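Local coordinates for GTP-binding protein (Sulfolobus solfataricus P2, PDB 2QTF), which hydrolyses GTP, for which it is specific, and associates with the 50S ribosomal subunit, with a possible role in protein synthesis or ribosome biogenesis, at residues 261-267 with 295-301; 102-106 with 159-163; 56-60 with 78-82; 6-10 with 31-35. All coordinates share one frame; numbering follows the deposited sequence.

Interaction 1. Residues 261-267 with 295-301; sequences LILVIDS and ILVTLNK
Six backbone hydrogen bonds join residues 261-267 to 295-300 in parallel register, alternating in direction from Leu-296 N to Leu-261 O at one end to Ser-267 N on Asn-300 O at the other. The straightest is Asn-300 N to Ile-265 O, with 167° at the hydrogen. Asn-300 O is gripped twice, since Ser-267 OG also reaches it at 2.7 Å, from the opposite face of the carbonyl plane to Ser-267 N. That hydroxyl sits between the backbone N and carbonyl carbon of its own residue (chi1 67°), a small polar group fitted to the strand's end.

The face of Leu-263, Ile-265, Val-297 and Leu-299 is wholly aliphatic; the other mixes Ile-262 and Val-264 with Thr-298, Asp-266 and Asn-300. Ile-265 CG1 crosses to Val-297 CG1 at 3.9 Å, while on the other face Ile-262 CG2 meets Thr-298 CG2 at 3.7 Å. Leu-299 CD1 presses tightly on Ser-267 CA, 3.5 Å away. Thr-298 OG1 is buried without a polar partner.

Asp-266 OD2 and Lys-301 NZ form a long salt bridge of 3.9 Å; the lysine's stronger bond goes to Asn-189 O, and Asp-266 OD1 binds Thr-268. Asn-300 and Lys-301 belong to the inferred GTP site, the NKxD motif of GTPases, and Asn-300 ties Ser-190 to Ala-335.

The pair forms a beta-alpha-beta unit with helix 271-288, which covers Leu-263 and Ile-265; helix 192-200 packs on the other face. Strands 181-185 and 327-332 flank the pair.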
loop_
_atom_site.group_PDB
_atom_site.type_symbol
_atom_site.label_atom_id
_atom_site.label_comp_id
_atom_site.label_asym_id
_atom_site.label_seq_id
_atom_site.Cartn_x
_atom_site.Cartn_y
_atom_site.Cartn_z
ATOM N N LEU A 261 13.496 6.699 -8.047
ATOM C CA LEU A 261 12.725 6.053 -6.957
ATOM C C LEU A 261 13.621 5.921 -5.765
ATOM O O LEU A 261 14.896 5.765 -5.884
ATOM C CB LEU A 261 12.342 4.603 -7.372
ATOM C CG LEU A 261 11.437 4.416 -8.586
ATOM C CD1 LEU A 261 11.280 2.888 -8.942
ATOM C CD2 LEU A 261 10.118 5.158 -8.487
ATOM N N ILE A 262 12.973 5.913 -4.629
ATOM C CA ILE A 262 13.626 5.525 -3.382
ATOM C C ILE A 262 13.002 4.198 -3.025
ATOM O O ILE A 262 11.801 4.155 -2.836
ATOM C CB ILE A 262 13.325 6.537 -2.240
ATOM C CG1 ILE A 262 13.971 7.940 -2.606
ATOM C CG2 ILE A 262 13.689 5.937 -0.817
ATOM C CD1 ILE A 262 13.524 9.166 -1.641
ATOM N N LEU A 263 13.845 3.147 -2.880
ATOM C CA LEU A 263 13.405 1.829 -2.456
ATOM C C LEU A 263 13.722 1.605 -1.027
ATOM O O LEU A 263 14.883 1.648 -0.577
ATOM C CB LEU A 263 14.078 0.702 -3.264
ATOM C CG LEU A 263 13.792 -0.737 -2.837
ATOM C CD1 LEU A 263 12.321 -1.137 -3.135
ATOM C CD2 LEU A 263 14.755 -1.695 -3.715
ATOM N N VAL A 264 12.669 1.375 -0.295
ATOM C CA VAL A 264 12.757 1.296 1.158
ATOM C C VAL A 264 12.796 -0.170 1.565
ATOM O O VAL A 264 11.964 -0.977 1.081
ATOM C CB VAL A 264 11.588 2.034 1.905
ATOM C CG1 VAL A 264 11.836 2.144 3.385
ATOM C CG2 VAL A 264 11.302 3.482 1.365
ATOM N N ILE A 265 13.735 -0.525 2.428
ATOM C CA ILE A 265 13.991 -1.983 2.816
ATOM C C ILE A 265 14.068 -2.055 4.304
ATOM O O ILE A 265 14.815 -1.250 4.931
ATOM C CB ILE A 265 15.318 -2.546 2.212
ATOM C CG1 ILE A 265 15.306 -2.332 0.691
ATOM C CG2 ILE A 265 15.438 -4.077 2.532
ATOM C CD1 ILE A 265 14.204 -3.304 -0.096
ATOM N N ASP A 266 13.244 -2.932 4.901
ATOM C CA ASP A 266 13.333 -3.176 6.331
ATOM C C ASP A 266 14.686 -3.787 6.789
ATOM O O ASP A 266 14.875 -4.988 6.631
ATOM C CB ASP A 266 12.123 -4.008 6.779
ATOM C CG ASP A 266 12.019 -4.148 8.283
ATOM O OD1 ASP A 266 13.010 -3.855 9.039
ATOM O OD2 ASP A 266 10.950 -4.569 8.694
ATOM N N SER A 267 15.561 -3.021 7.457
ATOM C CA SER A 267 16.849 -3.602 7.901
ATOM C C SER A 267 16.719 -4.675 9.028
ATOM O O SER A 267 17.721 -5.342 9.354
ATOM C CB SER A 267 17.799 -2.482 8.497
ATOM O OG SER A 267 17.239 -1.998 9.697
ATOM N N ILE A 295 17.872 4.567 -8.763
ATOM C CA ILE A 295 17.190 4.113 -7.531
ATOM C C ILE A 295 18.071 4.329 -6.315
ATOM O O ILE A 295 19.234 3.853 -6.302
ATOM C CB ILE A 295 16.776 2.596 -7.655
ATOM C CG1 ILE A 295 15.681 2.467 -8.785
ATOM C CG2 ILE A 295 16.178 2.118 -6.275
ATOM C CD1 ILE A 295 15.114 0.976 -8.857
ATOM N N LEU A 296 17.588 5.088 -5.323
ATOM C CA LEU A 296 18.292 5.268 -4.080
ATOM C C LEU A 296 17.694 4.257 -3.121
ATOM O O LEU A 296 16.497 4.332 -2.813
ATOM C CB LEU A 296 17.976 6.680 -3.539
ATOM C CG LEU A 296 18.494 7.040 -2.122
ATOM C CD1 LEU A 296 20.023 6.815 -1.952
ATOM C CD2 LEU A 296 18.135 8.583 -1.721
ATOM N N VAL A 297 18.477 3.352 -2.571
ATOM C CA VAL A 297 17.930 2.324 -1.707
ATOM C C VAL A 297 18.138 2.818 -0.300
ATOM O O VAL A 297 19.269 3.234 0.078
ATOM C CB VAL A 297 18.649 0.881 -1.884
ATOM C CG1 VAL A 297 18.020 -0.108 -0.911
ATOM C CG2 VAL A 297 18.620 0.419 -3.362
ATOM N N THR A 298 17.065 2.812 0.507
ATOM C CA THR A 298 17.262 3.204 1.872
ATOM C C THR A 298 16.967 2.006 2.782
ATOM O O THR A 298 15.830 1.563 2.885
ATOM C CB THR A 298 16.388 4.420 2.310
ATOM O OG1 THR A 298 15.010 4.069 2.221
ATOM C CG2 THR A 298 16.640 5.657 1.451
ATOM N N LEU A 299 17.999 1.549 3.456
ATOM C CA LEU A 299 17.879 0.538 4.473
ATOM C C LEU A 299 17.402 1.163 5.778
ATOM O O LEU A 299 18.139 1.871 6.459
ATOM C CB LEU A 299 19.277 -0.164 4.610
ATOM C CG LEU A 299 19.401 -1.375 5.473
ATOM C CD1 LEU A 299 18.250 -2.426 4.961
ATOM C CD2 LEU A 299 20.850 -1.914 5.303
ATOM N N ASN A 300 16.119 0.951 6.074
ATOM C CA ASN A 300 15.402 1.665 7.094
ATOM C C ASN A 300 15.256 0.845 8.392
ATOM O O ASN A 300 15.603 -0.351 8.385
ATOM C CB ASN A 300 13.997 2.013 6.547
ATOM C CG ASN A 300 13.258 3.040 7.413
ATOM O OD1 ASN A 300 13.838 3.946 8.028
ATOM N ND2 ASN A 300 11.960 2.880 7.507
ATOM N N LYS A 301 14.825 1.534 9.459
ATOM C CA LYS A 301 14.520 1.001 10.806
ATOM C C LYS A 301 15.788 0.514 11.474
ATOM O O LYS A 301 15.733 -0.409 12.321
ATOM C CB LYS A 301 13.512 -0.162 10.703
ATOM C CG LYS A 301 12.243 0.196 10.033
ATOM C CD LYS A 301 11.200 -0.946 10.299
ATOM C CE LYS A 301 9.949 -0.623 9.572
ATOM N NZ LYS A 301 8.785 -1.526 9.974
#

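Interaction 2. Residues 102-106 with 159-163; sequences EAKMQ and ELESI
Two long helices of the HflX middle region, 101-121 and 145-164, pack side by side here in a roughly antiparallel pair, their short segments running at 149° with axes 10.7 Å apart. Met-105 and Leu-160 carry the contact, flexible and branched apolar chains that fill the gap between the helices. Leu-160 CD2 lies against Met-105 CB at 3.9 Å and also approaches the backbone O of Glu-102. The thioether extends further: Met-105 SD meets Ile-163 CD1 tip to tip at 3.7 Å, although Ile-163 is poorly ordered. A bend at the last torsion (chi3 78°) turns Met-105 CE onto Glu-159, where it touches CB at 3.5 Å and crosses the acid's chain nearly at a right angle.

Gln-106 folds at chi2 (-78°), bringing its amide to Leu-160, whose CD1 lies 3.6 Å from Gln-106 CD. An alanine here is likely to strip Leu-160 CD1 of this cover and open a gap beside it. The aliphatic part of Glu-102 adds a looser contact, CG to Leu-160 CD2 at 4.1 Å, and no hydrogen bond crosses between the segments.

Helix 245-253 of the GTPase domain lies against helix 101-121, its Val-250 touching both Glu-102 and Gln-106.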
loop_
_atom_site.group_PDB
_atom_site.type_symbol
_atom_site.label_atom_id
_atom_site.label_comp_id
_atom_site.label_asym_id
_atom_site.label_seq_id
_atom_site.Cartn_x
_atom_site.Cartn_y
_atom_site.Cartn_z
ATOM N N GLU A 102 -6.438 4.655 -16.182
ATOM C CA GLU A 102 -6.456 3.185 -16.357
ATOM C C GLU A 102 -6.529 2.477 -14.980
ATOM O O GLU A 102 -7.277 1.551 -14.856
ATOM C CB GLU A 102 -5.193 2.751 -17.166
ATOM C CG GLU A 102 -5.046 1.204 -17.409
ATOM C CD GLU A 102 -3.698 0.866 -18.159
ATOM O OE1 GLU A 102 -2.962 1.784 -18.542
ATOM O OE2 GLU A 102 -3.298 -0.311 -18.303
ATOM N N ALA A 103 -5.803 2.968 -13.961
ATOM C CA ALA A 103 -5.808 2.311 -12.668
ATOM C C ALA A 103 -7.176 2.590 -12.030
ATOM O O ALA A 103 -7.809 1.682 -11.464
ATOM C CB ALA A 103 -4.702 2.895 -11.788
ATOM N N LYS A 104 -7.684 3.812 -12.140
ATOM C CA LYS A 104 -8.996 4.077 -11.571
ATOM C C LYS A 104 -10.112 3.176 -12.147
ATOM O O LYS A 104 -11.067 2.809 -11.423
ATOM C CB LYS A 104 -9.380 5.544 -11.775
ATOM C CG LYS A 104 -8.455 6.498 -10.948
ATOM C CD LYS A 104 -8.532 6.208 -9.454
ATOM C CE LYS A 104 -8.546 7.521 -8.613
ATOM N NZ LYS A 104 -8.842 7.095 -7.158
ATOM N N MET A 105 -10.069 2.942 -13.467
ATOM C CA MET A 105 -10.963 2.042 -14.118
ATOM C C MET A 105 -10.781 0.600 -13.635
ATOM O O MET A 105 -11.788 -0.123 -13.482
ATOM C CB MET A 105 -10.702 2.154 -15.646
ATOM C CG MET A 105 -11.329 3.504 -16.250
ATOM S SD MET A 105 -10.683 3.549 -17.990
ATOM C CE MET A 105 -11.866 2.363 -18.530
ATOM N N GLN A 106 -9.521 0.138 -13.463
ATOM C CA GLN A 106 -9.361 -1.277 -13.019
ATOM C C GLN A 106 -9.900 -1.417 -11.594
ATOM O O GLN A 106 -10.385 -2.485 -11.198
ATOM C CB GLN A 106 -7.894 -1.692 -12.931
ATOM C CG GLN A 106 -7.262 -1.884 -14.324
ATOM C CD GLN A 106 -7.637 -3.217 -15.005
ATOM O OE1 GLN A 106 -7.168 -3.487 -16.116
ATOM N NE2 GLN A 106 -8.489 -3.992 -14.411
ATOM N N GLU A 159 -13.597 -0.369 -22.556
ATOM C CA GLU A 159 -12.629 0.694 -22.570
ATOM C C GLU A 159 -11.244 0.282 -22.130
ATOM O O GLU A 159 -10.267 0.810 -22.685
ATOM C CB GLU A 159 -13.111 1.845 -21.738
ATOM C CG GLU A 159 -14.615 2.005 -21.912
ATOM C CD GLU A 159 -15.158 3.219 -21.206
ATOM O OE1 GLU A 159 -14.640 3.546 -20.105
ATOM O OE2 GLU A 159 -16.107 3.833 -21.762
ATOM N N LEU A 160 -11.125 -0.645 -21.169
ATOM C CA LEU A 160 -9.781 -1.071 -20.775
ATOM C C LEU A 160 -9.062 -1.768 -21.953
ATOM O O LEU A 160 -7.871 -1.510 -22.206
ATOM C CB LEU A 160 -9.771 -1.989 -19.544
ATOM C CG LEU A 160 -9.991 -1.178 -18.246
ATOM C CD1 LEU A 160 -10.389 -2.183 -17.126
ATOM C CD2 LEU A 160 -8.749 -0.384 -17.880
ATOM N N GLU A 161 -9.786 -2.640 -22.653
ATOM C CA GLU A 161 -9.180 -3.360 -23.747
ATOM C C GLU A 161 -8.736 -2.374 -24.835
ATOM O O GLU A 161 -7.709 -2.560 -25.457
ATOM C CB GLU A 161 -10.130 -4.430 -24.289
ATOM C CG GLU A 161 -9.379 -5.529 -25.032
ATOM C CD GLU A 161 -8.315 -6.226 -24.160
ATOM O OE1 GLU A 161 -8.325 -6.088 -22.866
ATOM O OE2 GLU A 161 -7.461 -6.918 -24.792
ATOM N N SER A 162 -9.488 -1.300 -24.996
ATOM C CA SER A 162 -9.175 -0.273 -25.965
ATOM C C SER A 162 -8.058 0.706 -25.532
ATOM O O SER A 162 -7.418 1.359 -26.362
ATOM C CB SER A 162 -10.481 0.434 -26.375
ATOM O OG SER A 162 -10.294 1.826 -26.472
ATOM N N ILE A 163 -7.802 0.811 -24.241
ATOM C CA ILE A 163 -6.594 1.486 -23.778
ATOM C C ILE A 163 -5.367 0.624 -24.052
ATOM O O ILE A 163 -4.313 1.140 -24.426
ATOM C CB ILE A 163 -6.677 1.807 -22.258
ATOM C CG1 ILE A 163 -7.580 3.025 -22.042
ATOM C CG2 ILE A 163 -5.268 2.020 -21.672
ATOM C CD1 ILE A 163 -8.375 2.970 -20.769
#

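Interaction 3. Residues 56-60 with 78-82; sequences EISTL and LKGKE
Lys-81 reaches across to the 56-60 segment with its whole length, and every side-chain carbon passes a backbone oxygen on the way. CB begins 3.6 Å from Ser-58 O, and CG remains close to that same carbonyl. CD then moves over to Ile-57 O, and CE follows at 3.2 Å from it. At the tip, NZ donates a hydrogen bond of 2.8 Å to Ile-57 O, arriving in the carbonyl plane with a C=O...N angle of 158°. The extended chain beyond CG (chi2 -172°) is what carries the ammonium so far. NZ is also bonded to Ile-51 O, with a weaker bond to Lys-52 O, so a long flexible cation gathers carbonyls from the end of helix 45-52 and from the strand's approach. A methionine in its place would probably leave the carbonyls of Ile-57 and Ile-51 without their shared donor.

This is the entry into the parallel sheet of the HflX N-terminal domain, where helix 68-78 makes the crossover from strand 59-62 to edge strand 82-84. The turn after that helix, through Lys-79 and Gly-80, brings Lys-81 round to face the segment.

Leu-60 N donates to Glu-82 O at 2.9 Å, with 164° at the hydrogen. Thr-59 and Glu-82 lie side by side, the methyl of Thr-59, CG2, lying 3.6 Å from Glu-82 O. Where helix 68-78 runs out, Leu-78 CD1 meets Leu-60 CB at 4.0 Å, the two leucines crossing at about a right angle; Leu-48 of helix 45-52 touches both.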
loop_
_atom_site.group_PDB
_atom_site.type_symbol
_atom_site.label_atom_id
_atom_site.label_comp_id
_atom_site.label_asym_id
_atom_site.label_seq_id
_atom_site.Cartn_x
_atom_site.Cartn_y
_atom_site.Cartn_z
ATOM N N GLU A 56 -17.269 7.252 17.767
ATOM C CA GLU A 56 -15.884 7.360 17.498
ATOM C C GLU A 56 -15.304 6.250 16.536
ATOM O O GLU A 56 -14.087 6.134 16.386
ATOM C CB GLU A 56 -15.155 7.252 18.812
ATOM C CG GLU A 56 -15.493 8.456 19.805
ATOM C CD GLU A 56 -14.764 8.310 21.124
ATOM O OE1 GLU A 56 -14.451 7.110 21.519
ATOM O OE2 GLU A 56 -14.528 9.376 21.805
ATOM N N ILE A 57 -16.162 5.405 15.972
ATOM C CA ILE A 57 -15.671 4.322 15.024
ATOM C C ILE A 57 -16.424 4.559 13.750
ATOM O O ILE A 57 -17.643 4.466 13.748
ATOM C CB ILE A 57 -15.994 2.857 15.494
ATOM C CG1 ILE A 57 -15.329 2.581 16.825
ATOM C CG2 ILE A 57 -15.348 1.763 14.446
ATOM C CD1 ILE A 57 -15.817 1.263 17.513
ATOM N N SER A 58 -15.718 4.951 12.683
ATOM C CA SER A 58 -16.380 5.204 11.437
ATOM C C SER A 58 -16.495 3.960 10.601
ATOM O O SER A 58 -17.385 3.884 9.776
ATOM C CB SER A 58 -15.717 6.326 10.639
ATOM O OG SER A 58 -14.408 5.960 10.277
ATOM N N THR A 59 -15.660 2.956 10.853
ATOM C CA THR A 59 -15.551 1.862 9.883
ATOM C C THR A 59 -15.178 0.538 10.542
ATOM O O THR A 59 -14.302 0.484 11.408
ATOM C CB THR A 59 -14.443 2.200 8.773
ATOM O OG1 THR A 59 -14.789 3.458 8.152
ATOM C CG2 THR A 59 -14.226 1.054 7.719
ATOM N N LEU A 60 -15.832 -0.525 10.075
ATOM C CA LEU A 60 -15.450 -1.889 10.511
ATOM C C LEU A 60 -14.547 -2.527 9.449
ATOM O O LEU A 60 -14.883 -2.509 8.304
ATOM C CB LEU A 60 -16.711 -2.737 10.655
ATOM C CG LEU A 60 -16.543 -4.217 10.942
ATOM C CD1 LEU A 60 -15.668 -4.442 12.180
ATOM C CD2 LEU A 60 -17.990 -4.882 11.066
ATOM N N LEU A 78 -25.099 -1.790 10.268
ATOM C CA LEU A 78 -24.173 -0.672 10.474
ATOM C C LEU A 78 -24.838 0.581 10.063
ATOM O O LEU A 78 -24.326 1.651 10.387
ATOM C CB LEU A 78 -22.846 -0.862 9.720
ATOM C CG LEU A 78 -21.947 -1.866 10.443
ATOM C CD1 LEU A 78 -20.577 -1.966 9.754
ATOM C CD2 LEU A 78 -21.775 -1.544 11.905
ATOM N N LYS A 79 -25.953 0.447 9.342
ATOM C CA LYS A 79 -26.827 1.593 8.988
ATOM C C LYS A 79 -26.004 2.779 8.486
ATOM O O LYS A 79 -25.839 3.733 9.209
ATOM C CB LYS A 79 -27.585 2.083 10.213
ATOM C CG LYS A 79 -28.843 1.269 10.508
ATOM C CD LYS A 79 -30.100 2.197 10.640
ATOM C CE LYS A 79 -29.906 3.267 11.734
ATOM N NZ LYS A 79 -30.485 4.640 11.417
ATOM N N GLY A 80 -25.383 2.677 7.333
ATOM C CA GLY A 80 -24.545 3.791 6.996
ATOM C C GLY A 80 -23.046 3.540 7.070
ATOM O O GLY A 80 -22.400 3.623 5.990
ATOM N N LYS A 81 -22.511 3.204 8.276
ATOM C CA LYS A 81 -21.087 2.948 8.485
ATOM C C LYS A 81 -20.567 1.797 7.577
ATOM O O LYS A 81 -21.212 0.725 7.379
ATOM C CB LYS A 81 -20.732 2.538 9.972
ATOM C CG LYS A 81 -20.959 3.576 11.052
ATOM C CD LYS A 81 -20.404 3.118 12.405
ATOM C CE LYS A 81 -20.841 4.084 13.383
ATOM N NZ LYS A 81 -20.200 3.919 14.727
ATOM N N GLU A 82 -19.333 1.950 7.181
ATOM C CA GLU A 82 -18.731 1.176 6.122
ATOM C C GLU A 82 -18.166 -0.090 6.727
ATOM O O GLU A 82 -17.619 -0.061 7.859
ATOM C CB GLU A 82 -17.576 2.030 5.580
ATOM C CG GLU A 82 -16.719 1.387 4.361
ATOM C CD GLU A 82 -16.491 2.377 3.112
ATOM O OE1 GLU A 82 -16.467 1.971 1.842
ATOM O OE2 GLU A 82 -16.392 3.580 3.425
#

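Interaction 4. Residues 6-10 with 31-35; sequences LFVSK and YKLPK
Leu-6 O accepts the backbone N of Tyr-31 at 2.8 Å, and the return bond from Val-8 N to Tyr-31 O, at 2.9 Å, sets Phe-7 opposite Tyr-31 in a parallel bridge. Two CA-H...O contacts supplement these bonds, Phe-7 CA to Tyr-31 O at 3.2 Å and Lys-32 CA to Val-8 O at 3.3 Å.

With both side chains on one face of the sheet, the two rings form an offset stack, centroids 4.8 Å apart and planes at 26°. Tyr-31 CD2 lies over the face of the Phe-7 ring toward its rim, 3.5 Å from Phe-7 CZ, and Tyr-31 CB adds a CH-pi contact over that ring. The same first torsion in both residues (chi1 -68° and -59°), CG beside the backbone N, lays the rings over one another. Phenylalanine suits the buried position; tyrosine suits the partly exposed one, where its hydroxyl is hydrogen-bonded to Lys-47 NZ.

Beyond the bridge, Leu-33 CD2 packs against Phe-7 CB at 4.2 Å and Leu-33 CG lies near Ser-9 N, so the isobutyl group lies along the backbone of residues 7-9. Lys-32 NZ comes to Lys-10 CG at 3.4 Å, while the ammonium of Lys-10 pairs with Glu-13.

Strand 2-7 lies between edge strand 25-31 and strand 59-62; helix 13-22 packs on Leu-6 and Val-8, and helix 45-52 on Phe-7.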
loop_
_atom_site.group_PDB
_atom_site.type_symbol
_atom_site.label_atom_id
_atom_site.label_comp_id
_atom_site.label_asym_id
_atom_site.label_seq_id
_atom_site.Cartn_x
_atom_site.Cartn_y
_atom_site.Cartn_z
ATOM N N LEU A 6 -10.568 -3.085 13.892
ATOM C CA LEU A 6 -9.947 -4.106 12.989
ATOM C C LEU A 6 -10.091 -5.509 13.622
ATOM O O LEU A 6 -9.683 -5.703 14.755
ATOM C CB LEU A 6 -8.469 -3.751 12.746
ATOM C CG LEU A 6 -7.589 -4.774 12.001
ATOM C CD1 LEU A 6 -8.106 -4.939 10.562
ATOM C CD2 LEU A 6 -6.066 -4.296 12.102
ATOM N N PHE A 7 -10.657 -6.462 12.892
ATOM C CA PHE A 7 -10.560 -7.872 13.235
ATOM C C PHE A 7 -9.550 -8.567 12.389
ATOM O O PHE A 7 -9.661 -8.557 11.128
ATOM C CB PHE A 7 -11.933 -8.553 13.007
ATOM C CG PHE A 7 -12.962 -8.082 13.965
ATOM C CD1 PHE A 7 -13.359 -8.906 15.018
ATOM C CD2 PHE A 7 -13.446 -6.764 13.906
ATOM C CE1 PHE A 7 -14.309 -8.448 15.922
ATOM C CE2 PHE A 7 -14.373 -6.284 14.834
ATOM C CZ PHE A 7 -14.807 -7.160 15.859
ATOM N N VAL A 8 -8.582 -9.218 13.038
ATOM C CA VAL A 8 -7.432 -9.802 12.322
ATOM C C VAL A 8 -6.775 -10.913 13.179
ATOM O O VAL A 8 -6.716 -10.758 14.398
ATOM C CB VAL A 8 -6.359 -8.657 11.971
ATOM C CG1 VAL A 8 -5.803 -8.001 13.218
ATOM C CG2 VAL A 8 -5.208 -9.150 11.100
ATOM N N SER A 9 -6.238 -11.954 12.561
ATOM C CA SER A 9 -5.493 -13.008 13.323
ATOM C C SER A 9 -4.154 -12.425 13.825
ATOM O O SER A 9 -3.621 -11.413 13.257
ATOM C CB SER A 9 -5.188 -14.142 12.363
ATOM O OG SER A 9 -4.159 -13.698 11.447
ATOM N N LYS A 10 -3.517 -13.041 14.844
ATOM C CA LYS A 10 -2.280 -12.465 15.329
ATOM C C LYS A 10 -1.203 -12.586 14.291
ATOM O O LYS A 10 -0.305 -11.762 14.262
ATOM C CB LYS A 10 -1.854 -13.048 16.709
ATOM C CG LYS A 10 -2.573 -12.302 17.865
ATOM C CD LYS A 10 -1.674 -11.149 18.352
ATOM C CE LYS A 10 -2.401 -10.106 19.120
ATOM N NZ LYS A 10 -1.514 -8.953 19.364
ATOM N N TYR A 31 -9.267 -6.797 17.345
ATOM C CA TYR A 31 -9.781 -8.014 17.962
ATOM C C TYR A 31 -9.271 -9.121 17.137
ATOM O O TYR A 31 -9.072 -8.892 15.927
ATOM C CB TYR A 31 -11.289 -7.995 17.887
ATOM C CG TYR A 31 -11.926 -6.830 18.565
ATOM C CD1 TYR A 31 -12.203 -6.848 19.947
ATOM C CD2 TYR A 31 -12.338 -5.707 17.832
ATOM C CE1 TYR A 31 -12.813 -5.725 20.577
ATOM C CE2 TYR A 31 -12.948 -4.625 18.428
ATOM C CZ TYR A 31 -13.178 -4.655 19.837
ATOM O OH TYR A 31 -13.838 -3.602 20.432
ATOM N N LYS A 32 -9.059 -10.323 17.721
ATOM C CA LYS A 32 -8.774 -11.490 16.910
ATOM C C LYS A 32 -9.976 -11.850 15.999
ATOM O O LYS A 32 -11.053 -11.405 16.257
ATOM C CB LYS A 32 -8.402 -12.706 17.850
ATOM C CG LYS A 32 -7.067 -12.467 18.515
ATOM C CD LYS A 32 -6.639 -13.669 19.358
ATOM C CE LYS A 32 -5.390 -13.338 20.153
ATOM N NZ LYS A 32 -4.387 -14.447 19.857
ATOM N N LEU A 33 -9.808 -12.684 14.960
ATOM C CA LEU A 33 -10.969 -13.196 14.258
ATOM C C LEU A 33 -11.813 -14.072 15.183
ATOM O O LEU A 33 -11.288 -14.687 16.145
ATOM C CB LEU A 33 -10.608 -13.998 12.988
ATOM C CG LEU A 33 -9.749 -13.280 11.908
ATOM C CD1 LEU A 33 -9.321 -14.307 10.854
ATOM C CD2 LEU A 33 -10.589 -12.147 11.314
ATOM N N PRO A 34 -13.123 -14.122 14.940
ATOM C CA PRO A 34 -13.884 -14.927 15.885
ATOM C C PRO A 34 -13.510 -16.394 15.761
ATOM O O PRO A 34 -13.324 -16.870 14.648
ATOM C CB PRO A 34 -15.348 -14.705 15.454
ATOM C CG PRO A 34 -15.272 -14.212 14.051
ATOM C CD PRO A 34 -13.972 -13.447 13.958
ATOM N N LYS A 35 -13.401 -17.098 16.895
ATOM C CA LYS A 35 -13.159 -18.570 16.882
ATOM C C LYS A 35 -14.224 -19.286 16.029
ATOM O O LYS A 35 -13.923 -19.989 15.036
ATOM C CB LYS A 35 -13.164 -19.167 18.307
ATOM C CG LYS A 35 -11.853 -18.980 19.122
ATOM C CD LYS A 35 -12.096 -18.113 20.376
ATOM C CE LYS A 35 -10.787 -17.660 21.017
ATOM N NZ LYS A 35 -10.978 -17.627 22.534
#

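How the interactions relate
Interaction 1 is the buried contact, two parallel strands in the interior of the GTPase domain, whereas interaction 2 lies at the surface and interactions 3 and 4 are partly buried. Interactions 3 and 4 belong to one N-terminal parallel sheet and meet directly: Leu-60 CD1 and Phe-7 CE2 are 3.5 Å apart, and helix 45-52 packs on both residues. Interaction 2 joins helices without hydrogen bonds, by apolar and aliphatic packing, while the other three include backbone bonds, six in interaction 1, two in interaction 4 and a single one in interaction 3. Side chains add to them differently: a lysine reaching carbonyls ahead of the strand in interaction 3, rings stacked on the bridged pair itself in interaction 4.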